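PDB 3I8B: xylulose kinase from Bifidobacterium adolescentis ATCC 15703, which probably catalyses the ATP-dependent phosphorylation of D-xylulose to D-xylulose 5-phosphate, as a member of the FGGY family of carbohydrate kinases. Local coordinates for residues Glu107-Ala112 with Ile217-Glu222; Val289-Gly294 with Asp413-Ile418; Ala299-Glu304 with Ala423-Ile428. All coordinates share one frame; numbering follows the deposited sequence.

Interaction 1: Glu107-Ala112 with Ile217-Glu222; sequences EKLGAA and IAMVLE
Lys-108 and Met-219 are the point of closest backbone approach between two helical segments, yet their CA atoms stay 8.9 Å apart, so side chains alone bridge the gap. Met-219, a selenomethionine, does most of the spanning. Its CG stands anti to the backbone N (chi1 161°) and chi2 is also extended, which carries the selenium well out from helix 214-225 before the chain bends at chi3. There SE meets CG of Lys-108 at 4.0 Å. The two side chains run alongside each other in opposite directions, and the lysine contributes aliphatic stem rather than ammonium group. The terminal methyl CE lies 4.2 Å from CD2 of Leu-109, whose other neighbours include Trp-130 of helix 122-134. Farther along, NZ of Lys-108 is 4.6 Å from OE2 of Glu-222, too long for contact, though the opposite charges may attract weakly. Nearby, Arg-129 hydrogen-bonds the carbonyl oxygens of Leu-109 and Ala-112, and Arg-125 that of Gly-110. With 152 Å² buried and Lys-108 exposed, this is shallow helix-to-helix packing at the surface of the FGGY N-terminal family region, away from the magnesium and predicted substrate sites.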
ATOM      1  N   GLU A 107       5.270  -1.477  22.714  1.00 15.13           N
ATOM      2  CA  GLU A 107       5.664  -1.663  24.113  1.00 16.40           C
ATOM      3  C   GLU A 107       4.665  -2.576  24.837  1.00 16.29           C
ATOM      4  O   GLU A 107       5.047  -3.436  25.635  1.00 15.70           O
ATOM      5  CB  GLU A 107       5.777  -0.316  24.822  1.00 14.13           C
ATOM      6  CG  GLU A 107       6.986   0.525  24.386  1.00 18.95           C
ATOM      7  CD  GLU A 107       7.169   1.810  25.207  1.00 18.75           C
ATOM      8  OE1 GLU A 107       6.283   2.171  26.012  1.00 21.54           O
ATOM      9  OE2 GLU A 107       8.207   2.476  25.039  1.00 22.19           O
ATOM     10  N   LYS A 108       3.383  -2.402  24.534  1.00 14.66           N
ATOM     11  CA  LYS A 108       2.335  -3.188  25.197  1.00 17.84           C
ATOM     12  C   LYS A 108       2.420  -4.686  24.896  1.00 16.07           C
ATOM     13  O   LYS A 108       2.308  -5.519  25.812  1.00 15.52           O
ATOM     14  CB  LYS A 108       0.947  -2.655  24.846  1.00 15.47           C
ATOM     15  CG  LYS A 108      -0.190  -3.365  25.566  1.00 20.50           C
ATOM     16  CD  LYS A 108      -0.266  -2.950  27.035  1.00 19.63           C
ATOM     17  CE  LYS A 108      -1.458  -3.632  27.715  1.00 21.43           C
ATOM     18  NZ  LYS A 108      -1.569  -3.253  29.149  1.00 26.64           N
ATOM     19  N   LEU A 109       2.620  -5.033  23.622  1.00 16.77           N
ATOM     20  CA  LEU A 109       2.789  -6.441  23.235  1.00 16.58           C
ATOM     21  C   LEU A 109       4.144  -7.026  23.644  1.00 14.34           C
ATOM     22  O   LEU A 109       4.260  -8.233  23.860  1.00 12.93           O
ATOM     23  CB  LEU A 109       2.591  -6.661  21.727  1.00 16.60           C
ATOM     24  CG  LEU A 109       1.380  -7.429  21.172  1.00 19.89           C
ATOM     25  CD1 LEU A 109       1.712  -8.057  19.794  1.00 11.62           C
ATOM     26  CD2 LEU A 109       0.890  -8.504  22.124  1.00 22.68           C
ATOM     27  N   GLY A 110       5.168  -6.184  23.722  1.00 15.35           N
ATOM     28  CA  GLY A 110       6.494  -6.659  24.074  1.00 14.14           C
ATOM     29  C   GLY A 110       6.673  -6.828  25.572  1.00 17.66           C
ATOM     30  O   GLY A 110       7.614  -7.486  26.014  1.00 16.80           O
ATOM     31  N   ALA A 111       5.764  -6.244  26.350  1.00 14.92           N
ATOM     32  CA  ALA A 111       5.889  -6.205  27.811  1.00 18.76           C
ATOM     33  C   ALA A 111       6.094  -7.582  28.471  1.00 21.44           C
ATOM     34  O   ALA A 111       7.020  -7.759  29.260  1.00 20.36           O
ATOM     35  CB  ALA A 111       4.702  -5.490  28.430  1.00 12.99           C
ATOM     36  N   ALA A 112       5.232  -8.544  28.163  1.00 18.29           N
ATOM     37  CA  ALA A 112       5.380  -9.893  28.717  1.00 19.88           C
ATOM     38  C   ALA A 112       6.803 -10.425  28.499  1.00 22.58           C
ATOM     39  O   ALA A 112       7.400 -10.212  27.442  1.00 18.15           O
ATOM     40  CB  ALA A 112       4.334 -10.849  28.119  1.00 23.55           C
ATOM     41  N   ILE A 217      -8.059  -5.179  19.233  1.00  8.85           N
ATOM     42  CA  ILE A 217      -8.953  -4.021  19.258  1.00 10.75           C
ATOM     43  C   ILE A 217      -9.335  -3.682  20.711  1.00  9.77           C
ATOM     44  O   ILE A 217      -9.174  -2.547  21.142  1.00 10.64           O
ATOM     45  CB  ILE A 217     -10.220  -4.237  18.395  1.00 11.50           C
ATOM     46  CG1 ILE A 217      -9.835  -4.387  16.912  1.00 11.33           C
ATOM     47  CG2 ILE A 217     -11.186  -3.082  18.592  1.00  9.82           C
ATOM     48  CD1 ILE A 217     -10.995  -4.805  15.989  1.00  8.52           C
ATOM     49  N   ALA A 218      -9.812  -4.674  21.460  1.00 10.34           N
ATOM     50  CA  ALA A 218     -10.081  -4.489  22.887  1.00 11.65           C
ATOM     51  C   ALA A 218      -8.889  -3.827  23.566  1.00 10.27           C
ATOM     52  O   ALA A 218      -9.042  -2.970  24.435  1.00 12.29           O
ATOM     53  CB  ALA A 218     -10.394  -5.840  23.569  1.00 11.23           C
HETATM   54  N   MSE A 219      -7.695  -4.235  23.163  1.00 10.36           N
HETATM   55  CA  MSE A 219      -6.476  -3.750  23.802  1.00 12.46           C
HETATM   56  C   MSE A 219      -6.384  -2.232  23.754  1.00 12.56           C
HETATM   57  O   MSE A 219      -5.917  -1.603  24.710  1.00 11.44           O
HETATM   58  CB  MSE A 219      -5.249  -4.387  23.155  1.00 14.09           C
HETATM   59  CG  MSE A 219      -3.942  -3.647  23.398  1.00 19.24           C
HETATM   60 SE   MSE A 219      -2.448  -4.554  22.483  1.00 28.74          SE
HETATM   61  CE  MSE A 219      -2.481  -6.278  23.418  1.00 20.45           C
ATOM     62  N   VAL A 220      -6.827  -1.635  22.647  1.00 11.56           N
ATOM     63  CA  VAL A 220      -6.758  -0.175  22.517  1.00 10.40           C
ATOM     64  C   VAL A 220      -7.995   0.550  23.049  1.00 10.91           C
ATOM     65  O   VAL A 220      -7.927   1.738  23.365  1.00 10.05           O
ATOM     66  CB  VAL A 220      -6.436   0.279  21.068  1.00 10.90           C
ATOM     67  CG1 VAL A 220      -5.241  -0.505  20.534  1.00 12.29           C
ATOM     68  CG2 VAL A 220      -7.660   0.123  20.147  1.00  9.49           C
ATOM     69  N   LEU A 221      -9.117  -0.163  23.143  1.00 11.26           N
ATOM     70  CA  LEU A 221     -10.352   0.397  23.691  1.00 12.13           C
ATOM     71  C   LEU A 221     -10.296   0.501  25.220  1.00 14.09           C
ATOM     72  O   LEU A 221     -11.046   1.264  25.836  1.00 12.57           O
ATOM     73  CB  LEU A 221     -11.559  -0.458  23.288  1.00  9.90           C
ATOM     74  CG  LEU A 221     -11.922  -0.436  21.797  1.00 10.60           C
ATOM     75  CD1 LEU A 221     -13.122  -1.332  21.481  1.00 10.71           C
ATOM     76  CD2 LEU A 221     -12.160   1.008  21.290  1.00  8.92           C
ATOM     77  N   GLU A 222      -9.414  -0.287  25.818  1.00 12.05           N
ATOM     78  CA  GLU A 222      -9.312  -0.373  27.273  1.00 14.98           C
ATOM     79  C   GLU A 222      -9.112   0.992  27.911  1.00 16.63           C
ATOM     80  O   GLU A 222      -9.673   1.267  28.975  1.00 14.44           O
ATOM     81  CB  GLU A 222      -8.162  -1.314  27.652  1.00 13.37           C
ATOM     82  CG  GLU A 222      -8.014  -1.647  29.127  1.00 20.86           C
ATOM     83  CD  GLU A 222      -7.291  -2.974  29.318  1.00 27.33           C
ATOM     84  OE1 GLU A 222      -7.854  -4.033  28.945  1.00 34.82           O
ATOM     85  OE2 GLU A 222      -6.155  -2.959  29.810  1.00 29.47           O
TER

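Interaction 2: Val289-Gly294 with Asp413-Ile418; sequences VSISLG and DCLELI
Leu-415 carries this contact from the helix side, facing Val-289 and Ile-291 of strand 288-293, and the closest CA pair, Val-289 with Leu-415, is 8.1 Å apart. At its base, CB belongs to the helix surface and lies 5.8 Å from Val-289 CG1, beyond packing distance. One bond farther, CG comes to 4.4 Å from that same valine methyl. With CG beside the backbone N (chi1 -85°), the branch is swung toward the strand although the root of the side chain is not aimed at it. The fork then divides the work. CD1 enters between the two strand residues, 4.1 Å from Ile-291 CD1 and 4.5 Å from Val-289 CG1, whereas CD2 is directed to Ile-428 on the neighbouring strand 427-431. Such packing of a helix over a sheet belongs to the actin-like ATPase fold of the FGGY kinases: helix 396-420 forms part of the beta-alpha-beta crossover from strand 324-330 to strand 427-431, which runs parallel to 288-293 and is hydrogen-bonded to it through Val-289 and Ile-291. Ile-291 reaches the helix by its longer branch, with chi2 at 156° extending CD1 outward, and its side chain crosses that of Leu-415 at about a right angle. Strand alternation explains the spacing, since Ser-290, between the two contacting residues, points away from the helix. One helical turn after Cys-414, CD1 of Ile-418 stays 4.9 Å from Val-289 CG2, and the residue packs instead on Ala-301 of strand 297-301.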
ATOM      1  N   VAL A 289       8.418  -8.283  -8.524  1.00 15.80           N
ATOM      2  CA  VAL A 289       8.425  -7.156  -7.620  1.00 15.95           C
ATOM      3  C   VAL A 289       8.282  -5.887  -8.438  1.00 17.26           C
ATOM      4  O   VAL A 289       8.730  -5.821  -9.589  1.00 17.22           O
ATOM      5  CB  VAL A 289       9.709  -7.095  -6.779  1.00 17.76           C
ATOM      6  CG1 VAL A 289      10.894  -6.757  -7.663  1.00 15.98           C
ATOM      7  CG2 VAL A 289       9.551  -6.070  -5.653  1.00 13.29           C
ATOM      8  N   SER A 290       7.627  -4.891  -7.858  1.00 13.18           N
ATOM      9  CA  SER A 290       7.561  -3.582  -8.471  1.00 14.96           C
ATOM     10  C   SER A 290       8.300  -2.614  -7.566  1.00 19.17           C
ATOM     11  O   SER A 290       8.200  -2.700  -6.341  1.00 14.68           O
ATOM     12  CB  SER A 290       6.114  -3.134  -8.634  1.00 15.98           C
ATOM     13  OG  SER A 290       5.542  -2.797  -7.381  1.00 23.33           O
ATOM     14  N   ILE A 291       9.043  -1.699  -8.177  1.00 14.24           N
ATOM     15  CA  ILE A 291       9.650  -0.606  -7.449  1.00 16.14           C
ATOM     16  C   ILE A 291       8.995   0.689  -7.888  1.00 16.79           C
ATOM     17  O   ILE A 291       9.146   1.124  -9.030  1.00 20.81           O
ATOM     18  CB  ILE A 291      11.159  -0.524  -7.723  1.00 20.01           C
ATOM     19  CG1 ILE A 291      11.871  -1.705  -7.064  1.00 18.71           C
ATOM     20  CG2 ILE A 291      11.708   0.805  -7.222  1.00 16.66           C
ATOM     21  CD1 ILE A 291      13.184  -2.054  -7.702  1.00 24.61           C
ATOM     22  N   SER A 292       8.239   1.295  -6.989  1.00 17.55           N
ATOM     23  CA  SER A 292       7.636   2.580  -7.276  1.00 16.90           C
ATOM     24  C   SER A 292       8.551   3.641  -6.682  1.00 20.86           C
ATOM     25  O   SER A 292       8.711   3.737  -5.465  1.00 17.96           O
ATOM     26  CB  SER A 292       6.240   2.664  -6.670  1.00 19.21           C
ATOM     27  OG  SER A 292       5.515   3.736  -7.232  1.00 24.34           O
ATOM     28  N   LEU A 293       9.165   4.424  -7.552  1.00 21.67           N
ATOM     29  CA  LEU A 293      10.179   5.375  -7.129  1.00 23.89           C
ATOM     30  C   LEU A 293       9.688   6.805  -7.298  1.00 24.07           C
ATOM     31  O   LEU A 293       9.825   7.388  -8.368  1.00 25.66           O
ATOM     32  CB  LEU A 293      11.447   5.161  -7.951  1.00 20.29           C
ATOM     33  CG  LEU A 293      12.804   5.581  -7.393  1.00 26.58           C
ATOM     34  CD1 LEU A 293      13.041   5.000  -5.993  1.00 27.92           C
ATOM     35  CD2 LEU A 293      13.889   5.121  -8.356  1.00 28.52           C
ATOM     36  N   GLY A 294       9.090   7.353  -6.245  1.00 21.43           N
ATOM     37  CA  GLY A 294       8.808   8.775  -6.178  1.00 22.50           C
ATOM     38  C   GLY A 294       9.902   9.383  -5.307  1.00 26.73           C
ATOM     39  O   GLY A 294      10.993   8.813  -5.222  1.00 24.63           O
ATOM     40  N   ASP A 413      18.862  -3.419  -1.643  1.00 18.33           N
ATOM     41  CA  ASP A 413      18.813  -3.865  -0.258  1.00 18.84           C
ATOM     42  C   ASP A 413      17.404  -4.339   0.085  1.00 14.51           C
ATOM     43  O   ASP A 413      17.236  -5.349   0.739  1.00 17.57           O
ATOM     44  CB  ASP A 413      19.235  -2.737   0.698  1.00 18.75           C
ATOM     45  CG  ASP A 413      19.969  -3.261   1.927  1.00 21.43           C
ATOM     46  OD1 ASP A 413      20.402  -4.431   1.903  1.00 19.66           O
ATOM     47  OD2 ASP A 413      20.128  -2.507   2.910  1.00 23.05           O
ATOM     48  N   CYS A 414      16.395  -3.604  -0.369  1.00 17.27           N
ATOM     49  CA  CYS A 414      15.013  -4.021  -0.161  1.00 17.41           C
ATOM     50  C   CYS A 414      14.709  -5.366  -0.826  1.00 16.13           C
ATOM     51  O   CYS A 414      14.079  -6.235  -0.232  1.00 17.35           O
ATOM     52  CB  CYS A 414      14.050  -2.945  -0.663  1.00 15.74           C
ATOM     53  SG  CYS A 414      13.973  -1.498   0.428  1.00 20.69           S
ATOM     54  N   LEU A 415      15.151  -5.536  -2.065  1.00 19.29           N
ATOM     55  CA  LEU A 415      14.936  -6.804  -2.763  1.00 18.42           C
ATOM     56  C   LEU A 415      15.577  -7.968  -1.991  1.00 19.39           C
ATOM     57  O   LEU A 415      14.982  -9.039  -1.847  1.00 15.73           O
ATOM     58  CB  LEU A 415      15.485  -6.724  -4.189  1.00 17.71           C
ATOM     59  CG  LEU A 415      14.591  -6.144  -5.293  1.00 22.13           C
ATOM     60  CD1 LEU A 415      13.807  -4.926  -4.834  1.00 18.39           C
ATOM     61  CD2 LEU A 415      15.423  -5.832  -6.547  1.00 20.79           C
ATOM     62  N   GLU A 416      16.783  -7.747  -1.469  1.00 16.98           N
ATOM     63  CA  GLU A 416      17.492  -8.787  -0.733  1.00 14.10           C
ATOM     64  C   GLU A 416      16.807  -9.115   0.588  1.00 19.29           C
ATOM     65  O   GLU A 416      16.776 -10.267   1.012  1.00 18.21           O
ATOM     66  CB  GLU A 416      18.934  -8.359  -0.475  1.00 21.16           C
ATOM     67  CG  GLU A 416      19.735  -8.214  -1.751  1.00 19.85           C
ATOM     68  CD  GLU A 416      19.712  -9.481  -2.571  1.00 19.27           C
ATOM     69  OE1 GLU A 416      19.541 -10.562  -1.972  1.00 23.12           O
ATOM     70  OE2 GLU A 416      19.860  -9.399  -3.808  1.00 19.81           O
ATOM     71  N   LEU A 417      16.268  -8.094   1.245  1.00 16.66           N
ATOM     72  CA  LEU A 417      15.532  -8.316   2.478  1.00 17.05           C
ATOM     73  C   LEU A 417      14.253  -9.119   2.211  1.00 17.05           C
ATOM     74  O   LEU A 417      13.934 -10.069   2.939  1.00 17.50           O
ATOM     75  CB  LEU A 417      15.197  -6.984   3.119  1.00 15.55           C
ATOM     76  CG  LEU A 417      14.483  -7.012   4.463  1.00 17.78           C
ATOM     77  CD1 LEU A 417      15.299  -7.763   5.493  1.00 22.21           C
ATOM     78  CD2 LEU A 417      14.231  -5.589   4.918  1.00 15.95           C
ATOM     79  N   ILE A 418      13.515  -8.744   1.170  1.00 15.92           N
ATOM     80  CA  ILE A 418      12.304  -9.490   0.816  1.00 14.73           C
ATOM     81  C   ILE A 418      12.644 -10.938   0.474  1.00 13.61           C
ATOM     82  O   ILE A 418      12.010 -11.861   0.973  1.00 17.15           O
ATOM     83  CB  ILE A 418      11.510  -8.810  -0.317  1.00 15.37           C
ATOM     84  CG1 ILE A 418      10.894  -7.510   0.210  1.00 13.97           C
ATOM     85  CG2 ILE A 418      10.433  -9.770  -0.871  1.00 15.72           C
ATOM     86  CD1 ILE A 418      10.262  -6.606  -0.842  1.00 17.23           C
TER

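Interaction 3: Ala299-Glu304 with Ala423-Ile428; sequences AAAISE and ASITRI
Apolar packing joins Ala-301 to Ile-425, and the evidence is two nearly equal approaches: Ala-301 CB lies 4.1 Å from both CG1 and CD1 of Ile-425. The methyl therefore rests alongside the last bond of the isoleucine's longer branch. That branch is placed by a chi1 of -69°, with CG1 beside the backbone N, and is then fully extended. Their CA atoms are 7.2 Å apart, a distance filled by side chain alone, and Ile-418 of helix 396-420 touches both residues as well as Ala-423.

A closer, mixed contact follows where the two segments converge, with the CA atoms of Ser-303 and Ala-423 only 5.2 Å apart. Ala-423 CB meets the serine side chain at two atoms, at 3.6 Å from Ser-303 OG and 3.7 Å from Ser-303 CB. The hydroxyl has its polar partner in Asn-305 O, so toward the alanine it offers van der Waals contact.

Polar bridging is left to a water. It donates to Ile-302 O at 2.8 Å and to Ser-424 O at 2.6 Å; the two acceptors subtend about 116° at the water, close to tetrahedral, and so one molecule links the two backbones. Outside the two segments, Ile-302 forms backbone bonds with Gly-287 and Asp-288, and the side chain of Asp-288 also takes a salt bridge from Arg-427.

Strand 288-293 separates strands 297-301 and 427-431 in the sheet, and this contact joins the exit of one to the approach of the other, at the ends of interior strands of the mixed sheet of an actin-like ATPase fold.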
ATOM      1  N   ALA A 299       8.893  -0.860  -2.581  1.00 16.43           N
ATOM      2  CA  ALA A 299       9.171  -2.140  -3.222  1.00 19.83           C
ATOM      3  C   ALA A 299       8.153  -3.195  -2.767  1.00 18.29           C
ATOM      4  O   ALA A 299       8.113  -3.564  -1.596  1.00 18.00           O
ATOM      5  CB  ALA A 299      10.585  -2.598  -2.907  1.00 21.72           C
ATOM      6  N   ALA A 300       7.326  -3.665  -3.696  1.00 12.81           N
ATOM      7  CA  ALA A 300       6.281  -4.621  -3.374  1.00 15.71           C
ATOM      8  C   ALA A 300       6.440  -5.860  -4.244  1.00 16.76           C
ATOM      9  O   ALA A 300       6.466  -5.771  -5.475  1.00 16.05           O
ATOM     10  CB  ALA A 300       4.912  -3.995  -3.582  1.00 15.79           C
ATOM     11  N   ALA A 301       6.574  -7.013  -3.601  1.00 14.48           N
ATOM     12  CA  ALA A 301       6.722  -8.264  -4.329  1.00 15.64           C
ATOM     13  C   ALA A 301       5.527  -9.151  -4.031  1.00 18.43           C
ATOM     14  O   ALA A 301       4.925  -9.064  -2.955  1.00 15.59           O
ATOM     15  CB  ALA A 301       8.023  -8.975  -3.927  1.00 17.63           C
ATOM     16  N   ILE A 302       5.186 -10.002  -4.988  1.00 16.00           N
ATOM     17  CA  ILE A 302       4.162 -11.001  -4.755  1.00 15.69           C
ATOM     18  C   ILE A 302       4.808 -12.297  -4.304  1.00 15.98           C
ATOM     19  O   ILE A 302       5.673 -12.847  -4.990  1.00 16.90           O
ATOM     20  CB  ILE A 302       3.320 -11.216  -5.997  1.00 15.11           C
ATOM     21  CG1 ILE A 302       2.707  -9.878  -6.399  1.00 16.80           C
ATOM     22  CG2 ILE A 302       2.226 -12.265  -5.742  1.00 14.49           C
ATOM     23  CD1 ILE A 302       2.541  -9.748  -7.841  1.00 21.47           C
ATOM     24  N   SER A 303       4.358 -12.771  -3.143  1.00 14.59           N
ATOM     25  CA  SER A 303       4.928 -13.923  -2.461  1.00 15.55           C
ATOM     26  C   SER A 303       3.895 -15.047  -2.362  1.00 17.83           C
ATOM     27  O   SER A 303       2.748 -14.824  -1.965  1.00 17.29           O
ATOM     28  CB  SER A 303       5.390 -13.503  -1.057  1.00 15.62           C
ATOM     29  OG  SER A 303       5.796 -14.615  -0.280  1.00 18.33           O
ATOM     30  N   GLU A 304       4.306 -16.260  -2.723  1.00 18.34           N
ATOM     31  CA  GLU A 304       3.434 -17.423  -2.622  1.00 19.71           C
ATOM     32  C   GLU A 304       2.966 -17.647  -1.174  1.00 20.58           C
ATOM     33  O   GLU A 304       1.785 -17.912  -0.920  1.00 16.02           O
ATOM     34  CB  GLU A 304       4.158 -18.668  -3.163  1.00 16.06           C
ATOM     35  CG  GLU A 304       3.353 -19.942  -3.087  1.00 17.31           C
ATOM     36  CD  GLU A 304       2.219 -19.970  -4.097  1.00 19.86           C
ATOM     37  OE1 GLU A 304       2.249 -19.170  -5.054  1.00 21.36           O
ATOM     38  OE2 GLU A 304       1.296 -20.790  -3.936  1.00 23.63           O
ATOM     39  N   ALA A 423      10.638 -15.037  -0.039  1.00 18.88           N
ATOM     40  CA  ALA A 423       9.951 -14.696  -1.292  1.00 21.06           C
ATOM     41  C   ALA A 423      10.912 -14.503  -2.473  1.00 20.80           C
ATOM     42  O   ALA A 423      11.622 -13.504  -2.539  1.00 19.65           O
ATOM     43  CB  ALA A 423       9.107 -13.439  -1.104  1.00 17.25           C
ATOM     44  N   SER A 424      10.929 -15.452  -3.407  1.00 21.68           N
ATOM     45  CA  SER A 424      11.735 -15.308  -4.618  1.00 19.93           C
ATOM     46  C   SER A 424      11.344 -14.051  -5.380  1.00 20.50           C
ATOM     47  O   SER A 424      10.170 -13.690  -5.441  1.00 16.84           O
ATOM     48  CB  SER A 424      11.550 -16.511  -5.556  1.00 21.59           C
ATOM     49  OG  SER A 424      12.082 -17.703  -5.002  1.00 24.24           O
ATOM     50  N   ILE A 425      12.333 -13.402  -5.984  1.00 16.84           N
ATOM     51  CA  ILE A 425      12.067 -12.304  -6.899  1.00 20.19           C
ATOM     52  C   ILE A 425      12.802 -12.562  -8.210  1.00 23.56           C
ATOM     53  O   ILE A 425      14.034 -12.573  -8.239  1.00 20.80           O
ATOM     54  CB  ILE A 425      12.517 -10.961  -6.310  1.00 19.48           C
ATOM     55  CG1 ILE A 425      11.616 -10.569  -5.136  1.00 17.45           C
ATOM     56  CG2 ILE A 425      12.483  -9.877  -7.378  1.00 21.92           C
ATOM     57  CD1 ILE A 425      12.045  -9.293  -4.451  1.00 16.85           C
ATOM     58  N   THR A 426      12.045 -12.755  -9.294  1.00 24.17           N
ATOM     59  CA  THR A 426      12.620 -13.193 -10.568  1.00 21.99           C
ATOM     60  C   THR A 426      12.391 -12.213 -11.724  1.00 21.92           C
ATOM     61  O   THR A 426      12.884 -12.414 -12.831  1.00 23.75           O
ATOM     62  CB  THR A 426      12.108 -14.601 -10.954  1.00 25.31           C
ATOM     63  OG1 THR A 426      10.673 -14.623 -10.934  1.00 22.77           O
ATOM     64  CG2 THR A 426      12.642 -15.644  -9.980  1.00 25.01           C
ATOM     65  N   ARG A 427      11.648 -11.150 -11.458  1.00 22.04           N
ATOM     66  CA  ARG A 427      11.437 -10.094 -12.436  1.00 23.74           C
ATOM     67  C   ARG A 427      11.135  -8.787 -11.713  1.00 19.70           C
ATOM     68  O   ARG A 427      10.415  -8.779 -10.711  1.00 20.74           O
ATOM     69  CB  ARG A 427      10.280 -10.456 -13.370  1.00 24.73           C
ATOM     70  CG  ARG A 427      10.021  -9.451 -14.484  1.00 24.04           C
ATOM     71  CD  ARG A 427       8.945  -9.986 -15.429  1.00 27.69           C
ATOM     72  NE  ARG A 427       7.620  -9.922 -14.818  1.00 26.19           N
ATOM     73  CZ  ARG A 427       6.606  -9.209 -15.299  1.00 27.99           C
ATOM     74  NH1 ARG A 427       6.751  -8.519 -16.426  1.00 27.26           N
ATOM     75  NH2 ARG A 427       5.438  -9.207 -14.666  1.00 24.18           N
ATOM     76  N   ILE A 428      11.676  -7.692 -12.235  1.00 18.39           N
ATOM     77  CA  ILE A 428      11.544  -6.367 -11.622  1.00 18.72           C
ATOM     78  C   ILE A 428      10.807  -5.411 -12.546  1.00 20.03           C
ATOM     79  O   ILE A 428      11.185  -5.258 -13.706  1.00 20.54           O
ATOM     80  CB  ILE A 428      12.925  -5.732 -11.362  1.00 17.27           C
ATOM     81  CG1 ILE A 428      13.847  -6.706 -10.630  1.00 21.73           C
ATOM     82  CG2 ILE A 428      12.786  -4.408 -10.593  1.00 17.05           C
ATOM     83  CD1 ILE A 428      15.260  -6.165 -10.442  1.00 19.98           C
TER
HETATM   84  O   HOH W   1       8.001 -14.159  -4.097  1.00 17.71           O

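Interactions 2 and 3 belong to the same buried core, their centres 9 Å apart, whereas interaction 1 is a surface contact whose centre lies 31 and 33 Å from theirs, in the N-terminal FGGY region. Both core contacts draw on one beta sheet and adjoin directly: Ser-290 N lies 2.8 Å from Ala-300 O, a probable hydrogen bond, and Val-289 CG1 packs on Ile-425 CG2 at 3.5 Å. Their segments alternate along the chain. Chemistry follows place: branched aliphatic groups seal helix to sheet in interaction 2; alanine methyls, Ile-425, a serine side chain and a bridging water join converging segments in interaction 3; interaction 1 rests on a lysine stem, a selenomethionine and a leucine methyl between helices.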